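Local atomic coordinates of restriction endonuclease UbaLAI (Unidentified, PDB entry 5O63), a protein that cleaves DNA as a monomeric Type IIE restriction endonuclease, its N-terminal B3 domain binding the cognate DNA. Residues Y47-D52 and S121-D126. Residues are numbered along the deposited sequence; the frame is centred on the assembly and turned at random.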
ATOM      1  N   TYR A  47      -4.012  10.623  -1.276  1.00 28.50           N
ATOM      2  CA  TYR A  47      -2.767  11.394  -1.445  1.00 27.11           C
ATOM      3  C   TYR A  47      -2.120  11.797  -0.097  1.00 31.60           C
ATOM      4  O   TYR A  47      -0.909  11.685   0.088  1.00 32.78           O
ATOM      5  CB  TYR A  47      -3.014  12.680  -2.258  1.00 30.95           C
ATOM      6  CG  TYR A  47      -3.330  12.506  -3.749  1.00 29.60           C
ATOM      7  CD1 TYR A  47      -3.422  11.242  -4.329  1.00 22.22           C
ATOM      8  CD2 TYR A  47      -3.570  13.624  -4.552  1.00 34.10           C
ATOM      9  CE1 TYR A  47      -3.699  11.109  -5.701  1.00 24.02           C
ATOM     10  CE2 TYR A  47      -3.854  13.508  -5.899  1.00 34.03           C
ATOM     11  CZ  TYR A  47      -3.909  12.248  -6.468  1.00 28.81           C
ATOM     12  OH  TYR A  47      -4.207  12.181  -7.811  1.00 26.73           O
ATOM     13  N   SER A  48      -2.941  12.240   0.846  1.00 31.97           N
ATOM     14  CA  SER A  48      -2.391  12.710   2.121  1.00 34.42           C
ATOM     15  C   SER A  48      -1.697  11.588   2.965  1.00 32.85           C
ATOM     16  O   SER A  48      -0.954  11.888   3.918  1.00 33.19           O
ATOM     17  CB  SER A  48      -3.487  13.414   2.930  1.00 34.32           C
ATOM     18  OG  SER A  48      -4.544  12.540   3.277  1.00 35.83           O
ATOM     19  N   PHE A  49      -1.938  10.314   2.625  1.00 28.30           N
ATOM     20  CA  PHE A  49      -1.306   9.198   3.352  1.00 26.29           C
ATOM     21  C   PHE A  49       0.174   9.100   2.955  1.00 27.17           C
ATOM     22  O   PHE A  49       1.050   8.828   3.778  1.00 27.99           O
ATOM     23  CB  PHE A  49      -2.028   7.852   3.035  1.00 27.20           C
ATOM     24  CG  PHE A  49      -1.289   6.628   3.493  1.00 24.76           C
ATOM     25  CD1 PHE A  49      -0.434   5.967   2.613  1.00 21.21           C
ATOM     26  CD2 PHE A  49      -1.411   6.144   4.783  1.00 27.07           C
ATOM     27  CE1 PHE A  49       0.268   4.841   3.014  1.00 24.42           C
ATOM     28  CE2 PHE A  49      -0.728   4.991   5.195  1.00 24.49           C
ATOM     29  CZ  PHE A  49       0.136   4.357   4.300  1.00 24.79           C
ATOM     30  N   PHE A  50       0.439   9.391   1.685  1.00 26.59           N
ATOM     31  CA  PHE A  50       1.803   9.341   1.170  1.00 28.63           C
ATOM     32  C   PHE A  50       2.621  10.577   1.468  1.00 31.56           C
ATOM     33  O   PHE A  50       2.083  11.600   1.923  1.00 32.68           O
ATOM     34  CB  PHE A  50       1.748   9.066  -0.336  1.00 27.32           C
ATOM     35  CG  PHE A  50       1.297   7.670  -0.629  1.00 24.50           C
ATOM     36  CD1 PHE A  50       2.175   6.574  -0.382  1.00 24.06           C
ATOM     37  CD2 PHE A  50      -0.011   7.432  -1.028  1.00 25.34           C
ATOM     38  CE1 PHE A  50       1.751   5.241  -0.624  1.00 22.63           C
ATOM     39  CE2 PHE A  50      -0.462   6.114  -1.270  1.00 24.95           C
ATOM     40  CZ  PHE A  50       0.401   5.018  -1.100  1.00 20.96           C
ATOM     41  N   PRO A  51       3.938  10.472   1.281  1.00 31.70           N
ATOM     42  CA  PRO A  51       4.779  11.624   1.613  1.00 33.86           C
ATOM     43  C   PRO A  51       4.376  12.836   0.774  1.00 38.28           C
ATOM     44  O   PRO A  51       3.777  12.700  -0.306  1.00 33.06           O
ATOM     45  CB  PRO A  51       6.200  11.147   1.244  1.00 37.02           C
ATOM     46  CG  PRO A  51       6.145   9.718   1.303  1.00 33.67           C
ATOM     47  CD  PRO A  51       4.756   9.308   0.875  1.00 32.02           C
ATOM     48  N   ASP A  52       4.678  14.023   1.278  0.50 44.68           N
ATOM     49  CA  ASP A  52       4.503  15.213   0.480  0.50 48.13           C
ATOM     50  C   ASP A  52       5.341  15.066  -0.784  0.50 46.72           C
ATOM     51  O   ASP A  52       6.506  14.666  -0.731  0.50 47.24           O
ATOM     52  CB  ASP A  52       4.909  16.467   1.260  0.50 53.70           C
ATOM     53  CG  ASP A  52       3.940  16.798   2.378  0.50 56.26           C
ATOM     54  OD1 ASP A  52       2.729  16.554   2.219  0.50 54.24           O
ATOM     55  OD2 ASP A  52       4.397  17.319   3.418  0.50 61.20           O
ATOM     56  N   SER A 121      10.044   6.656  12.156  1.00 34.15           N
ATOM     57  CA  SER A 121       8.763   6.336  11.497  1.00 32.93           C
ATOM     58  C   SER A 121       9.066   5.802  10.129  1.00 33.11           C
ATOM     59  O   SER A 121      10.167   6.003   9.620  1.00 36.95           O
ATOM     60  CB  SER A 121       7.847   7.557  11.421  1.00 39.99           C
ATOM     61  OG  SER A 121       8.396   8.607  10.642  1.00 42.99           O
ATOM     62  N   GLY A 122       8.092   5.133   9.521  1.00 29.52           N
ATOM     63  CA  GLY A 122       8.366   4.583   8.201  1.00 30.02           C
ATOM     64  C   GLY A 122       7.172   3.902   7.549  1.00 27.64           C
ATOM     65  O   GLY A 122       6.185   3.581   8.194  1.00 26.24           O
ATOM     66  N   TYR A 123       7.268   3.672   6.239  1.00 26.19           N
ATOM     67  CA  TYR A 123       6.218   2.993   5.473  1.00 25.73           C
ATOM     68  C   TYR A 123       6.487   1.499   5.379  1.00 24.14           C
ATOM     69  O   TYR A 123       7.643   1.061   5.409  1.00 25.91           O
ATOM     70  CB  TYR A 123       6.101   3.566   4.044  1.00 22.81           C
ATOM     71  CG  TYR A 123       5.486   4.942   4.035  1.00 27.41           C
ATOM     72  CD1 TYR A 123       4.084   5.099   3.932  1.00 26.27           C
ATOM     73  CD2 TYR A 123       6.265   6.080   4.131  1.00 29.83           C
ATOM     74  CE1 TYR A 123       3.510   6.357   3.927  1.00 28.04           C
ATOM     75  CE2 TYR A 123       5.687   7.371   4.174  1.00 32.77           C
ATOM     76  CZ  TYR A 123       4.294   7.498   4.061  1.00 30.00           C
ATOM     77  OH  TYR A 123       3.702   8.766   4.085  1.00 30.19           O
ATOM     78  N   TYR A 124       5.393   0.754   5.216  1.00 23.95           N
ATOM     79  CA  TYR A 124       5.369  -0.714   5.093  1.00 21.19           C
ATOM     80  C   TYR A 124       4.449  -1.079   3.963  1.00 22.54           C
ATOM     81  O   TYR A 124       3.444  -0.421   3.798  1.00 22.80           O
ATOM     82  CB  TYR A 124       4.831  -1.366   6.346  1.00 21.60           C
ATOM     83  CG  TYR A 124       5.701  -1.098   7.515  1.00 23.86           C
ATOM     84  CD1 TYR A 124       6.560  -2.101   8.007  1.00 23.26           C
ATOM     85  CD2 TYR A 124       5.699   0.169   8.148  1.00 22.96           C
ATOM     86  CE1 TYR A 124       7.410  -1.878   9.105  1.00 23.13           C
ATOM     87  CE2 TYR A 124       6.552   0.398   9.258  1.00 23.67           C
ATOM     88  CZ  TYR A 124       7.411  -0.640   9.712  1.00 25.29           C
ATOM     89  OH  TYR A 124       8.283  -0.488  10.800  1.00 30.27           O
ATOM     90  N   PHE A 125       4.793  -2.145   3.242  1.00 20.43           N
ATOM     91  CA  PHE A 125       3.926  -2.602   2.153  1.00 20.09           C
ATOM     92  C   PHE A 125       3.714  -4.073   2.212  1.00 22.16           C
ATOM     93  O   PHE A 125       4.656  -4.844   2.374  1.00 23.05           O
ATOM     94  CB  PHE A 125       4.602  -2.218   0.829  1.00 25.11           C
ATOM     95  CG  PHE A 125       3.967  -2.803  -0.375  1.00 26.12           C
ATOM     96  CD1 PHE A 125       4.438  -3.993  -0.918  1.00 28.90           C
ATOM     97  CD2 PHE A 125       2.906  -2.146  -0.976  1.00 26.95           C
ATOM     98  CE1 PHE A 125       3.845  -4.552  -2.087  1.00 31.57           C
ATOM     99  CE2 PHE A 125       2.285  -2.680  -2.150  1.00 27.27           C
ATOM    100  CZ  PHE A 125       2.758  -3.886  -2.698  1.00 28.92           C
ATOM    101  N   ASP A 126       2.469  -4.512   1.979  1.00 19.45           N
ATOM    102  CA  ASP A 126       2.107  -5.919   1.927  1.00 17.38           C
ATOM    103  C   ASP A 126       1.124  -6.085   0.761  1.00 18.39           C
ATOM    104  O   ASP A 126       0.493  -5.130   0.359  1.00 18.76           O
ATOM    105  CB  ASP A 126       1.467  -6.338   3.239  1.00 21.76           C
ATOM    106  CG  ASP A 126       1.371  -7.853   3.442  1.00 23.24           C
ATOM    107  OD1 ASP A 126       1.863  -8.649   2.633  1.00 23.43           O
ATOM    108  OD2 ASP A 126       0.880  -8.254   4.524  1.00 23.40           O
TER
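Phe49 to Pro51 lie opposite Tyr123 in strand 121-128 with the backbones well apart, the nearest CA atoms being those of Phe50 and Tyr123 at 8.8 Å, and the Tyr123 side chain bridges this separation. The CB bond of Tyr123 already points toward the loop, and CG, anti to the carbonyl carbon (chi1 -72°), carries the ring on to Phe49 and Pro51. At its end, Tyr123 OH donates to Phe49 O over 2.7 Å, in the carbonyl plane and on a lone pair (C=O...O angle 142°); the acceptor also lies in the plane of the tyrosine ring, at its edge. This bond ties the loop backbone to the strand and would be expected to restrict movement of the phenol. Phe49 adds an offset edge-to-face stack: the edge of Tyr123 turns to the Phe49 face, planes at 78°, and Phe49 CE1 lies 3.7 Å from Tyr123 CE1. Pro51 and Tyr123 meet from opposite directions, Pro51 CG 3.7 Å from Tyr123 CE2. The CB bond of Phe50 points away from the strand, with Phe49 CD1 over the centre of one face of its ring. The cluster widens across the B3-domain sheet: Phe66 of strand 62-70 meets Tyr123 edge-to-face and also touches Pro51, while Phe111 and Phe113 of strand 108-116 pack on Phe49, joining the loop that follows strand 40-41 to three neighbouring strands.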